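Local coordinates for protein NDP-N-acetyl-D-galactosaminuronic acid dehydrogenase (Methanosarcina mazei Go1, PDB 3G79) that probably oxidises UDP-N-acetyl-D-mannosamine to UDP-N-acetyl-D-mannosaminouronate, reducing two molecules of NAD+ for each sugar nucleotide, at residues K235-T240 with C293-T298; K59-N64 with F90-P94; N443-G449 with G462-I468; A170-L176 with I202-S206; R193-V199 with L218-I224. All coordinates share one frame; numbering follows the deposited sequence.

Contact 1: K235-T240 with C293-T298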
# COMPACT_ATOMS: atom_id res chain seq x y z
N LYS A 235 -14.40 4.19 -6.32
CA LYS A 235 -14.87 3.84 -5.00
C LYS A 235 -14.63 2.38 -4.60
O LYS A 235 -14.33 2.10 -3.43
CB LYS A 235 -16.34 4.28 -4.81
CG LYS A 235 -17.29 3.25 -4.30
CD LYS A 235 -17.21 2.93 -2.82
CE LYS A 235 -18.21 1.75 -2.62
NZ LYS A 235 -18.50 1.25 -1.26
N THR A 236 -14.72 1.44 -5.54
CA THR A 236 -14.41 0.06 -5.15
C THR A 236 -12.91 -0.07 -4.93
O THR A 236 -12.49 -0.60 -3.91
CB THR A 236 -14.99 -1.08 -6.08
OG1 THR A 236 -14.28 -1.12 -7.32
CG2 THR A 236 -16.46 -0.90 -6.35
N ALA A 237 -12.10 0.48 -5.85
CA ALA A 237 -10.64 0.46 -5.71
C ALA A 237 -10.17 1.07 -4.42
O ALA A 237 -9.16 0.61 -3.86
CB ALA A 237 -9.96 1.17 -6.86
N GLU A 238 -10.86 2.08 -3.89
CA GLU A 238 -10.33 2.64 -2.63
C GLU A 238 -10.51 1.69 -1.46
O GLU A 238 -9.64 1.57 -0.62
CB GLU A 238 -10.75 4.11 -2.32
CG GLU A 238 -12.12 4.54 -2.71
CD GLU A 238 -12.24 6.06 -2.90
OE1 GLU A 238 -11.48 6.67 -3.69
OE2 GLU A 238 -13.12 6.67 -2.29
N ASN A 239 -11.62 0.96 -1.44
CA ASN A 239 -11.82 -0.01 -0.40
C ASN A 239 -10.95 -1.24 -0.60
O ASN A 239 -10.34 -1.71 0.34
CB ASN A 239 -13.29 -0.36 -0.34
CG ASN A 239 -14.11 0.84 0.04
OD1 ASN A 239 -13.75 1.56 0.96
ND2 ASN A 239 -15.21 1.08 -0.67
N THR A 240 -10.88 -1.74 -1.82
CA THR A 240 -9.99 -2.83 -2.17
C THR A 240 -8.49 -2.60 -1.75
O THR A 240 -7.86 -3.44 -1.08
CB THR A 240 -10.16 -3.10 -3.69
OG1 THR A 240 -11.47 -3.69 -3.90
CG2 THR A 240 -9.07 -4.04 -4.24
N CYS A 293 -18.33 -2.03 2.59
CA CYS A 293 -17.36 -1.67 1.54
C CYS A 293 -16.12 -2.56 1.55
O CYS A 293 -15.95 -3.37 0.66
CB CYS A 293 -16.98 -0.18 1.67
SG CYS A 293 -18.39 0.88 1.26
N LEU A 294 -15.32 -2.44 2.61
CA LEU A 294 -14.10 -3.20 2.80
C LEU A 294 -14.18 -4.71 2.60
O LEU A 294 -13.21 -5.31 2.20
CB LEU A 294 -13.53 -2.90 4.20
CG LEU A 294 -12.56 -1.75 4.35
CD1 LEU A 294 -12.19 -1.52 5.82
CD2 LEU A 294 -11.31 -2.03 3.54
N THR A 295 -15.33 -5.31 2.92
CA THR A 295 -15.52 -6.76 2.79
C THR A 295 -16.14 -7.18 1.43
O THR A 295 -16.12 -8.34 1.06
CB THR A 295 -16.42 -7.33 3.96
OG1 THR A 295 -17.63 -6.59 4.10
CG2 THR A 295 -15.72 -7.30 5.29
N LYS A 296 -16.69 -6.24 0.67
CA LYS A 296 -17.55 -6.62 -0.45
C LYS A 296 -17.11 -6.06 -1.76
O LYS A 296 -17.43 -6.60 -2.81
CB LYS A 296 -18.99 -6.19 -0.19
CG LYS A 296 -19.76 -7.24 0.47
CD LYS A 296 -20.54 -6.69 1.62
CE LYS A 296 -21.77 -5.90 1.19
NZ LYS A 296 -22.85 -6.13 2.19
N ASP A 297 -16.39 -4.96 -1.71
CA ASP A 297 -16.03 -4.26 -2.91
C ASP A 297 -15.18 -5.11 -3.84
O ASP A 297 -15.33 -5.00 -5.03
CB ASP A 297 -15.35 -2.90 -2.57
CG ASP A 297 -16.38 -1.77 -2.26
OD1 ASP A 297 -17.60 -2.06 -2.16
OD2 ASP A 297 -15.98 -0.59 -2.14
N THR A 298 -14.31 -5.98 -3.34
CA THR A 298 -13.42 -6.56 -4.32
C THR A 298 -14.16 -7.57 -5.16
O THR A 298 -13.76 -7.82 -6.27
CB THR A 298 -12.04 -7.11 -3.79
OG1 THR A 298 -12.00 -8.54 -3.82
CG2 THR A 298 -11.68 -6.61 -2.45
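Asp297 pushes its side chain as a knob into the hole formed by Lys235, Thr236, Asn239 and Thr240, where two helices cross at -118° with 8.1 Å between the axes of the short segments. The tight part is made by the buried Thr236, Thr240, Asp297 and Thr298. A short acidic side chain suits the hole, since its CB can lie 4.0 Å from Thr236 CB while its carboxylate still reaches Asn239. The Asn239 amide reaches in from the rim, and its ND2 donates to OD2 along a nearly straight line (164°), although the modelled length is too short to be taken literally; the amide and carboxylate planes stand 50° apart. Deeper in, Thr240 OG1 touches Thr298 CG2 at 3.3 Å and bonds weakly back to Thr236 O, while Tyr322 packs on Thr240 and Thr298. Looser are the partly exposed Lys235, Asn239, Cys293 and Leu294. Leu294 merely lays CD2 3.4 Å from Asn239 O. Lys235, bent at chi2, crosses Asp297 at about a right angle, and its NZ makes a weak salt bridge to OD2; NZ is doubtfully placed, being too close to Cys293 SG in the model. A cysteine and an aspartate from the first turn of helix 293-305, facing a lysine and an asparagine from within helix 228-258, match the active site of UDP-glucose dehydrogenases and are consistent with the same site here.

Contact 2: K59-N64 with F90-P94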
# COMPACT_ATOMS: atom_id res chain seq x y z
N LYS A 59 -41.77 15.78 5.31
CA LYS A 59 -40.54 16.47 4.89
C LYS A 59 -40.83 17.58 3.89
O LYS A 59 -40.17 18.63 3.89
CB LYS A 59 -39.56 15.49 4.29
CG LYS A 59 -39.46 14.19 5.08
CD LYS A 59 -38.05 13.70 5.20
CE LYS A 59 -37.74 12.63 4.21
NZ LYS A 59 -36.73 11.67 4.72
N ILE A 60 -41.86 17.36 3.05
CA ILE A 60 -42.27 18.37 2.09
C ILE A 60 -42.54 19.67 2.85
O ILE A 60 -41.93 20.71 2.56
CB ILE A 60 -43.51 17.95 1.26
CG1 ILE A 60 -43.32 16.56 0.63
CG2 ILE A 60 -43.83 19.00 0.17
CD1 ILE A 60 -44.51 16.12 -0.18
N GLU A 61 -43.42 19.60 3.84
CA GLU A 61 -43.83 20.81 4.54
C GLU A 61 -42.75 21.29 5.51
O GLU A 61 -42.54 22.50 5.63
CB GLU A 61 -45.17 20.62 5.25
N MET A 62 -42.10 20.37 6.21
CA MET A 62 -41.01 20.76 7.09
C MET A 62 -39.98 21.57 6.28
O MET A 62 -39.77 22.75 6.56
CB MET A 62 -40.33 19.56 7.76
CG MET A 62 -40.86 19.19 9.12
SD MET A 62 -39.77 18.04 9.96
CE MET A 62 -38.73 19.20 10.84
N LEU A 63 -39.39 20.93 5.27
CA LEU A 63 -38.39 21.55 4.44
C LEU A 63 -38.84 22.90 3.92
O LEU A 63 -38.04 23.85 3.86
CB LEU A 63 -38.03 20.67 3.25
CG LEU A 63 -37.06 19.53 3.48
CD1 LEU A 63 -37.18 18.55 2.33
CD2 LEU A 63 -35.65 20.07 3.59
N ASN A 64 -40.11 22.98 3.52
CA ASN A 64 -40.62 24.23 2.96
C ASN A 64 -40.88 25.34 3.98
O ASN A 64 -41.25 26.47 3.62
CB ASN A 64 -41.84 23.99 2.06
CG ASN A 64 -41.45 23.62 0.64
OD1 ASN A 64 -40.32 23.88 0.19
ND2 ASN A 64 -42.39 23.00 -0.07
N PHE A 90 -35.08 27.13 -3.23
CA PHE A 90 -35.30 25.73 -2.97
C PHE A 90 -36.74 25.47 -2.56
O PHE A 90 -37.35 26.26 -1.85
CB PHE A 90 -34.33 25.23 -1.91
CG PHE A 90 -34.60 23.83 -1.47
CD1 PHE A 90 -34.27 22.75 -2.28
CD2 PHE A 90 -35.22 23.58 -0.25
CE1 PHE A 90 -34.52 21.46 -1.89
CE2 PHE A 90 -35.46 22.25 0.15
CZ PHE A 90 -35.11 21.21 -0.68
N GLU A 91 -37.26 24.35 -3.03
CA GLU A 91 -38.63 23.94 -2.77
C GLU A 91 -38.68 22.43 -2.88
O GLU A 91 -38.04 21.85 -3.76
CB GLU A 91 -39.57 24.55 -3.81
CG GLU A 91 -41.04 24.21 -3.58
CD GLU A 91 -41.91 24.51 -4.79
OE1 GLU A 91 -43.10 24.09 -4.78
OE2 GLU A 91 -41.39 25.16 -5.74
N CYS A 92 -39.41 21.81 -1.96
CA CYS A 92 -39.66 20.38 -2.00
C CYS A 92 -41.06 20.14 -2.56
O CYS A 92 -42.03 20.80 -2.17
CB CYS A 92 -39.53 19.81 -0.59
SG CYS A 92 -39.45 18.01 -0.43
N THR A 93 -41.15 19.23 -3.52
CA THR A 93 -42.41 18.90 -4.18
C THR A 93 -42.54 17.40 -4.44
O THR A 93 -41.53 16.73 -4.69
CB THR A 93 -42.61 19.70 -5.49
OG1 THR A 93 -43.95 19.51 -6.00
CG2 THR A 93 -41.56 19.31 -6.56
N PRO A 94 -43.79 16.86 -4.30
CA PRO A 94 -44.23 15.47 -4.58
C PRO A 94 -44.47 15.23 -6.08
O PRO A 94 -44.77 14.12 -6.53
CB PRO A 94 -45.56 15.38 -3.81
CG PRO A 94 -46.10 16.83 -3.90
CD PRO A 94 -44.87 17.64 -3.62
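Asn64 clasps the backbone of Cys92 with both ends of its amide. From CB, which points past the strand, the chain turns in to CG, 3.8 Å from Cys92 N, and there it forks. OD1 accepts from Cys92 N at 3.1 Å in a nearly straight bond (166°), with the donor tilted 28° from the carbonyl plane, and also lies 3.4 Å from Glu91 CA. ND2 donates to Cys92 O, meeting a lone pair in the carbonyl plane, though the bond is more bent. An asparagine suits the place because one amide can serve both N-H and C=O of a single residue. Strand 90-93 is an outermost strand of the Rossmann-type sheet of the NAD-binding domain: Glu91 and Thr93 bond to the backbone of strand 45-49 and Gln50 just after it, whereas the Cys92 peptide groups face the other way, toward helix 59-63, where Asn64 satisfies them. Beside this polar grip the helix presents apolar groups. With chi1 at -167°, Cys92 turns SG away from its amide and against Leu63 CD1 at 3.6 Å; a small sulfur side chain fits under the helix backbone, 3.8 Å from Ile60 CA. Leu63 sends its other branch, CD2, obliquely to Phe90 CE2 at 4.1 Å, and Met26 and Ile31 pack on the same leucine. The Ile60 side chain crosses that of Pro94 at about a right angle, its CD1 3.8 Å from Pro94 CD.

Contact 3: N443-G449 with G462-I468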
# COMPACT_ATOMS: atom_id res chain seq x y z
N ASN A 443 -3.88 -18.51 36.76
CA ASN A 443 -3.34 -18.20 35.46
C ASN A 443 -4.43 -17.93 34.46
O ASN A 443 -4.73 -18.82 33.63
CB ASN A 443 -2.45 -19.32 34.99
CG ASN A 443 -1.24 -19.48 35.86
OD1 ASN A 443 -0.91 -20.60 36.25
ND2 ASN A 443 -0.56 -18.39 36.17
N PRO A 444 -5.02 -16.72 34.52
CA PRO A 444 -5.98 -16.36 33.51
C PRO A 444 -5.29 -16.01 32.22
O PRO A 444 -4.12 -15.58 32.20
CB PRO A 444 -6.70 -15.15 34.08
CG PRO A 444 -5.84 -14.60 35.10
CD PRO A 444 -4.76 -15.60 35.44
N VAL A 445 -6.05 -16.22 31.15
CA VAL A 445 -5.59 -16.12 29.80
C VAL A 445 -6.17 -14.83 29.24
O VAL A 445 -7.38 -14.60 29.36
CB VAL A 445 -6.11 -17.36 29.05
CG1 VAL A 445 -6.35 -17.05 27.58
CG2 VAL A 445 -5.13 -18.57 29.25
N ILE A 446 -5.29 -13.97 28.68
CA ILE A 446 -5.69 -12.79 27.91
C ILE A 446 -5.13 -12.88 26.49
O ILE A 446 -3.95 -13.10 26.32
CB ILE A 446 -5.28 -11.42 28.61
CG1 ILE A 446 -5.73 -10.20 27.81
CG2 ILE A 446 -3.79 -11.28 28.79
CD1 ILE A 446 -6.90 -9.51 28.39
N ILE A 447 -6.00 -12.71 25.48
CA ILE A 447 -5.64 -12.69 24.03
C ILE A 447 -6.06 -11.34 23.39
O ILE A 447 -7.25 -10.98 23.42
CB ILE A 447 -6.36 -13.85 23.26
CG1 ILE A 447 -5.71 -15.21 23.50
CG2 ILE A 447 -6.17 -13.68 21.79
CD1 ILE A 447 -5.85 -15.79 24.80
N ASP A 448 -5.09 -10.61 22.85
CA ASP A 448 -5.27 -9.23 22.33
C ASP A 448 -5.28 -9.13 20.82
O ASP A 448 -4.28 -9.40 20.16
CB ASP A 448 -4.14 -8.31 22.84
CG ASP A 448 -4.42 -6.81 22.59
OD1 ASP A 448 -5.58 -6.45 22.32
OD2 ASP A 448 -3.49 -5.98 22.69
N GLY A 449 -6.41 -8.70 20.27
CA GLY A 449 -6.56 -8.58 18.82
C GLY A 449 -6.33 -7.16 18.32
O GLY A 449 -6.22 -6.92 17.10
N GLY A 462 0.81 -13.11 36.39
CA GLY A 462 0.40 -14.50 36.24
C GLY A 462 -0.33 -14.91 34.96
O GLY A 462 -0.54 -16.12 34.72
N PHE A 463 -0.71 -13.93 34.13
CA PHE A 463 -1.52 -14.22 32.94
C PHE A 463 -0.78 -15.03 31.93
O PHE A 463 0.46 -15.06 31.95
CB PHE A 463 -1.91 -12.95 32.23
CG PHE A 463 -3.09 -12.30 32.78
CD1 PHE A 463 -2.98 -11.47 33.88
CD2 PHE A 463 -4.33 -12.49 32.20
CE1 PHE A 463 -4.14 -10.81 34.40
CE2 PHE A 463 -5.47 -11.84 32.70
CZ PHE A 463 -5.38 -11.00 33.78
N VAL A 464 -1.53 -15.65 31.03
CA VAL A 464 -0.94 -16.21 29.85
C VAL A 464 -1.40 -15.36 28.67
O VAL A 464 -2.62 -15.26 28.42
CB VAL A 464 -1.40 -17.63 29.60
CG1 VAL A 464 -0.70 -18.19 28.34
CG2 VAL A 464 -1.14 -18.52 30.83
N TYR A 465 -0.43 -14.79 27.95
CA TYR A 465 -0.69 -13.71 26.97
C TYR A 465 -0.47 -14.09 25.54
O TYR A 465 0.44 -14.79 25.23
CB TYR A 465 0.18 -12.49 27.27
CG TYR A 465 0.23 -11.45 26.18
CD1 TYR A 465 -0.64 -10.35 26.20
CD2 TYR A 465 1.12 -11.57 25.11
CE1 TYR A 465 -0.61 -9.38 25.19
CE2 TYR A 465 1.15 -10.62 24.08
CZ TYR A 465 0.29 -9.52 24.13
OH TYR A 465 0.30 -8.56 23.11
N LYS A 466 -1.31 -13.57 24.66
CA LYS A 466 -1.14 -13.66 23.21
C LYS A 466 -1.69 -12.37 22.62
O LYS A 466 -2.71 -11.80 23.11
CB LYS A 466 -1.97 -14.80 22.65
CG LYS A 466 -1.57 -16.15 23.14
CD LYS A 466 -0.44 -16.75 22.38
CE LYS A 466 -0.21 -18.20 22.85
NZ LYS A 466 1.00 -18.89 22.27
N GLY A 467 -1.01 -11.88 21.59
CA GLY A 467 -1.49 -10.72 20.85
C GLY A 467 -1.17 -10.96 19.40
O GLY A 467 -0.20 -11.65 19.08
N ILE A 468 -1.98 -10.39 18.50
CA ILE A 468 -1.63 -10.46 17.09
C ILE A 468 -0.19 -9.98 16.80
O ILE A 468 0.28 -8.95 17.32
CB ILE A 468 -2.69 -9.80 16.17
CG1 ILE A 468 -3.85 -10.78 15.98
CG2 ILE A 468 -2.13 -9.45 14.78
CD1 ILE A 468 -4.91 -10.30 15.01
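Pro444 lays its ring over one face of Phe463 at the entrance to a parallel strand pair, 445-448 with 464-467, part of a beta-alpha-beta unit in the UDP-binding domain. The two side chains run at about a right angle in a CH-pi contact, with Pro444 CG 3.8 Å from the centroid of the Phe463 ring. The backbone ladder runs from Val464 N to Pro444 O through to Ile468 N to Asp448 O. Ile446, beta-branched like Val445, Ile447 and Val464 as suits extended strands, approaches Phe463 CD2 obliquely through CG2 and meets the edge of the Tyr465 ring with the same methyl. On the other face Val445 is angled across Val464 (Val445 CG2 to Val464 CB 3.9 Å), whereas Lys466 runs beside Ile447, its aliphatic CB against Ile447 CG1, before its amine leads away to His474 O in the C-terminal histidine tag. Gly462, at positive phi, closes a Schellman motif ending helix 455-459; its O is held by Asn443 ND2 at 2.7 Å, on a lone pair in the carbonyl plane.

Contact 4: A170-L176 with I202-S206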
# COMPACT_ATOMS: atom_id res chain seq x y z
N ALA A 170 -28.99 8.01 -24.38
CA ALA A 170 -27.95 8.58 -23.56
C ALA A 170 -26.72 8.89 -24.42
O ALA A 170 -26.22 8.07 -25.16
CB ALA A 170 -27.59 7.61 -22.44
N GLY A 171 -26.23 10.12 -24.33
CA GLY A 171 -24.96 10.47 -24.96
C GLY A 171 -25.26 11.00 -26.32
O GLY A 171 -24.36 11.31 -27.11
N GLU A 172 -26.55 11.08 -26.64
CA GLU A 172 -26.96 11.76 -27.84
C GLU A 172 -28.02 12.75 -27.42
O GLU A 172 -27.81 13.94 -27.55
CB GLU A 172 -27.52 10.79 -28.88
CG GLU A 172 -26.70 9.56 -29.14
CD GLU A 172 -27.45 8.57 -29.99
OE1 GLU A 172 -28.26 9.03 -30.83
OE2 GLU A 172 -27.26 7.34 -29.82
N ASP A 173 -29.13 12.26 -26.88
CA ASP A 173 -30.25 13.13 -26.49
C ASP A 173 -30.08 13.78 -25.13
O ASP A 173 -30.52 14.89 -24.92
CB ASP A 173 -31.58 12.37 -26.55
CG ASP A 173 -31.91 11.89 -27.95
OD1 ASP A 173 -32.17 10.68 -28.14
OD2 ASP A 173 -31.89 12.74 -28.87
N PHE A 174 -29.49 13.07 -24.18
CA PHE A 174 -29.31 13.59 -22.84
C PHE A 174 -27.95 13.15 -22.31
O PHE A 174 -27.30 12.25 -22.89
CB PHE A 174 -30.47 13.16 -21.93
CG PHE A 174 -30.56 11.68 -21.71
CD1 PHE A 174 -29.84 11.07 -20.68
CD2 PHE A 174 -31.38 10.88 -22.51
CE1 PHE A 174 -29.91 9.71 -20.44
CE2 PHE A 174 -31.46 9.49 -22.29
CZ PHE A 174 -30.71 8.90 -21.24
N ALA A 175 -27.49 13.83 -21.25
CA ALA A 175 -26.17 13.63 -20.67
C ALA A 175 -26.30 12.79 -19.38
O ALA A 175 -27.26 12.97 -18.61
CB ALA A 175 -25.55 14.98 -20.37
N LEU A 176 -25.33 11.91 -19.14
CA LEU A 176 -25.40 10.98 -18.02
C LEU A 176 -24.07 10.90 -17.31
O LEU A 176 -23.05 10.64 -17.94
CB LEU A 176 -25.73 9.59 -18.53
CG LEU A 176 -26.62 8.58 -17.81
CD1 LEU A 176 -26.34 7.15 -18.30
CD2 LEU A 176 -26.72 8.64 -16.33
N ILE A 202 -20.61 9.46 -19.18
CA ILE A 202 -20.58 8.34 -20.13
C ILE A 202 -19.84 8.65 -21.45
O ILE A 202 -19.59 7.75 -22.27
CB ILE A 202 -22.00 7.80 -20.43
CG1 ILE A 202 -22.83 8.83 -21.18
CG2 ILE A 202 -22.68 7.38 -19.15
CD1 ILE A 202 -24.19 8.30 -21.65
N ASP A 203 -19.57 9.94 -21.66
CA ASP A 203 -18.79 10.47 -22.77
C ASP A 203 -18.30 11.81 -22.29
O ASP A 203 -18.75 12.28 -21.23
CB ASP A 203 -19.61 10.64 -24.06
CG ASP A 203 -21.04 11.11 -23.82
OD1 ASP A 203 -21.88 10.70 -24.63
OD2 ASP A 203 -21.34 11.88 -22.87
N GLU A 204 -17.38 12.41 -23.04
CA GLU A 204 -16.74 13.66 -22.63
C GLU A 204 -17.74 14.80 -22.49
O GLU A 204 -17.61 15.62 -21.59
CB GLU A 204 -15.60 14.04 -23.59
CG GLU A 204 -14.80 12.83 -24.12
CD GLU A 204 -13.50 12.51 -23.35
OE1 GLU A 204 -13.10 11.32 -23.37
OE2 GLU A 204 -12.86 13.42 -22.77
N ALA A 205 -18.76 14.80 -23.32
CA ALA A 205 -19.80 15.82 -23.25
C ALA A 205 -20.54 15.82 -21.91
O ALA A 205 -20.78 16.90 -21.34
CB ALA A 205 -20.78 15.67 -24.41
N SER A 206 -20.89 14.64 -21.40
CA SER A 206 -21.65 14.51 -20.11
C SER A 206 -20.75 14.80 -18.92
O SER A 206 -21.16 15.42 -17.95
CB SER A 206 -22.22 13.09 -19.93
OG SER A 206 -22.95 12.66 -21.06
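Ile202 carries CG1 between its backbone N and carbonyl carbon (chi1 67°), which swings CD1 against Ala170 CB at 3.6 Å and Leu176 CB at 3.7 Å, while Ser206, with OG beside its own backbone N (chi1 -51°), points its hydroxyl at strand 175-178. The two residues flank an N-cap: Asp203 stands right before helix 204-214 of the Rossmann-type NAD-binding domain, and its OD2 caps Ser206 N at 3.2 Å. That oxygen also accepts from Ser206 OG at a modelled 2.5 Å, nearly in line with its C-O bond. The serine hydroxyl in turn accepts from Leu176 N at 3.1 Å. A serine suits the place because one small group can both give and take a bond, linking the helix cap to the backbone of the strand. Leu176 O is used as well, accepting Ile202 N at 3.0 Å, so both peptide groups of the leucine are tied to the 202-206 segment. Around these bonds, Leu176 and Ile202 interlock through their branches, with CD1 of the leucine against CG2 of the isoleucine. Helix 154-166 packs on both side chains, and Leu8 of helix 7-15 lies on Asp203 and Ser206. Gly171 takes a positive phi (93°) that suits glycine, and since it has no CB, Asp203 OD1 can come within 3.1 Å of its CA.

Contact 5: R193-V199 with L218-I224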
# COMPACT_ATOMS: atom_id res chain seq x y z
N ARG A 193 -18.20 19.91 0.36
CA ARG A 193 -17.45 21.11 -0.05
C ARG A 193 -15.94 20.92 -0.15
O ARG A 193 -15.33 21.50 -1.02
CB ARG A 193 -17.66 22.25 0.95
CG ARG A 193 -19.03 22.89 0.93
CD ARG A 193 -19.24 23.85 2.13
NE ARG A 193 -20.33 24.77 1.85
CZ ARG A 193 -21.16 25.28 2.76
NH1 ARG A 193 -21.04 24.95 4.03
NH2 ARG A 193 -22.10 26.14 2.39
N GLU A 194 -15.35 20.15 0.76
CA GLU A 194 -13.87 20.08 0.86
C GLU A 194 -13.27 18.80 0.24
O GLU A 194 -12.13 18.80 -0.24
CB GLU A 194 -13.41 20.30 2.29
CG GLU A 194 -13.86 21.68 2.87
CD GLU A 194 -13.79 21.82 4.38
OE1 GLU A 194 -13.32 20.88 5.06
OE2 GLU A 194 -14.21 22.88 4.91
N HIS A 195 -14.06 17.73 0.21
CA HIS A 195 -13.65 16.52 -0.47
C HIS A 195 -13.63 16.72 -1.99
O HIS A 195 -14.59 17.23 -2.58
CB HIS A 195 -14.62 15.40 -0.10
CG HIS A 195 -14.45 14.87 1.30
ND1 HIS A 195 -13.64 15.47 2.26
CD2 HIS A 195 -15.01 13.79 1.91
CE1 HIS A 195 -13.69 14.77 3.38
NE2 HIS A 195 -14.52 13.75 3.19
N ASP A 196 -12.53 16.34 -2.64
CA ASP A 196 -12.49 16.28 -4.09
C ASP A 196 -13.62 15.40 -4.51
O ASP A 196 -14.01 14.51 -3.77
CB ASP A 196 -11.17 15.67 -4.58
CG ASP A 196 -9.98 16.60 -4.36
OD1 ASP A 196 -8.86 16.07 -4.28
OD2 ASP A 196 -10.15 17.83 -4.25
N ARG A 197 -14.20 15.66 -5.67
CA ARG A 197 -15.45 15.04 -6.09
C ARG A 197 -15.19 14.31 -7.39
O ARG A 197 -14.84 14.93 -8.41
CB ARG A 197 -16.51 16.13 -6.26
CG ARG A 197 -17.98 15.69 -6.52
CD ARG A 197 -18.49 14.94 -5.31
NE ARG A 197 -19.71 14.23 -5.62
CZ ARG A 197 -20.95 14.72 -5.46
NH1 ARG A 197 -21.12 15.92 -4.96
NH2 ARG A 197 -22.01 13.99 -5.81
N ILE A 198 -15.33 12.98 -7.37
CA ILE A 198 -15.17 12.19 -8.60
C ILE A 198 -16.42 12.42 -9.49
O ILE A 198 -17.58 12.28 -9.02
CB ILE A 198 -15.07 10.70 -8.26
CG1 ILE A 198 -14.04 10.44 -7.15
CG2 ILE A 198 -14.94 9.85 -9.48
CD1 ILE A 198 -12.64 10.92 -7.37
N VAL A 199 -16.21 12.80 -10.74
CA VAL A 199 -17.37 13.04 -11.62
C VAL A 199 -17.04 12.37 -12.91
O VAL A 199 -16.05 12.74 -13.55
CB VAL A 199 -17.65 14.55 -11.83
CG1 VAL A 199 -18.71 14.80 -12.93
CG2 VAL A 199 -18.11 15.19 -10.54
N LEU A 218 -18.10 23.42 -4.68
CA LEU A 218 -16.80 23.11 -4.09
C LEU A 218 -16.11 24.37 -3.60
O LEU A 218 -16.10 25.37 -4.29
CB LEU A 218 -15.90 22.42 -5.12
CG LEU A 218 -16.43 21.06 -5.53
CD1 LEU A 218 -15.77 20.60 -6.82
CD2 LEU A 218 -16.26 20.07 -4.41
N THR A 219 -15.55 24.30 -2.41
CA THR A 219 -14.79 25.40 -1.85
C THR A 219 -13.54 24.77 -1.32
O THR A 219 -13.52 24.42 -0.16
CB THR A 219 -15.42 25.90 -0.55
OG1 THR A 219 -15.18 24.93 0.47
CG2 THR A 219 -16.92 26.11 -0.65
N VAL A 220 -12.51 24.53 -2.10
CA VAL A 220 -11.37 23.80 -1.52
C VAL A 220 -11.28 22.43 -2.10
O VAL A 220 -10.20 21.99 -2.47
CB VAL A 220 -11.45 23.66 0.02
CG1 VAL A 220 -10.78 22.38 0.48
CG2 VAL A 220 -10.72 24.81 0.70
N GLY A 221 -12.41 21.72 -2.11
CA GLY A 221 -12.47 20.47 -2.85
C GLY A 221 -12.25 20.76 -4.32
O GLY A 221 -12.48 21.88 -4.78
N GLN A 222 -11.77 19.77 -5.06
CA GLN A 222 -11.71 19.92 -6.51
C GLN A 222 -12.39 18.74 -7.19
O GLN A 222 -12.42 17.62 -6.65
CB GLN A 222 -10.27 19.94 -7.02
CG GLN A 222 -9.35 21.05 -6.54
CD GLN A 222 -8.06 21.10 -7.38
OE1 GLN A 222 -7.83 22.07 -8.12
NE2 GLN A 222 -7.26 20.03 -7.32
N VAL A 223 -12.89 19.00 -8.39
CA VAL A 223 -13.53 18.00 -9.21
C VAL A 223 -12.48 17.13 -9.88
O VAL A 223 -11.45 17.62 -10.35
CB VAL A 223 -14.47 18.70 -10.24
CG1 VAL A 223 -14.71 17.86 -11.43
CG2 VAL A 223 -15.77 18.99 -9.59
N ILE A 224 -12.71 15.82 -9.88
CA ILE A 224 -11.79 14.88 -10.55
C ILE A 224 -12.59 14.25 -11.66
O ILE A 224 -13.46 13.41 -11.39
CB ILE A 224 -11.22 13.81 -9.60
CG1 ILE A 224 -10.50 14.47 -8.41
CG2 ILE A 224 -10.26 12.86 -10.37
CD1 ILE A 224 -9.36 13.61 -7.80
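Arg193 O is gripped by two N-H groups, from Thr219 and Gly221, each at 3.1 Å; the glycine N-H lies on a lone pair in the carbonyl plane, while that of Thr219 is tilted from it. Farther along, residues 197-199 and 223-224 run as parallel strands, with Ile224 N reaching Arg197 O at 2.7 Å and Val199 N reaching Ile224 O at 2.9 Å. Glycine suits position 221 because the carbonyl oxygens of Arg193 and His195 crowd where a side chain would stand. Of the side chains, Asp196 bonds across the contact: its OD2 accepts Gln222 N at 2.7 Å, on the anti side of the carboxylate. Ile198 and Ile224 lie side by side on one face, Ile198 CD1 to Ile224 CB 3.9 Å, where the second subunit packs on them through its Gly269 and Thr268. Arg197 turns its guanidinium away, to Glu146 and the carbonyls of Ala179 and Pro180. Together with helix 204-214, the strands form a beta-alpha-beta crossover at the outer end of the Rossmann-type sheet.

In the fold
Contacts 2, 4 and 5 all reach one mixed sheet: contact 2 lies at its outermost strand 90-93, contact 5 at the other end on strand 223-227, and their centres are 27 Å apart. Contacts 4 and 5 interlock along the chain, their segments alternating, with centres 22 Å apart. Strand 223-227 runs straight into helix 228-258, which brings contact 5 within about 6 Å, nearest atoms, of contact 1, the probable catalytic site, and both contacts touch the second subunit. Contact 3 belongs to a separate parallel sheet. Contacts 2 and 3 lie on opposite sides of the chain's centre, their centres 35 and 33 Å from that of contact 1, consistent with an active site between the two sheet domains.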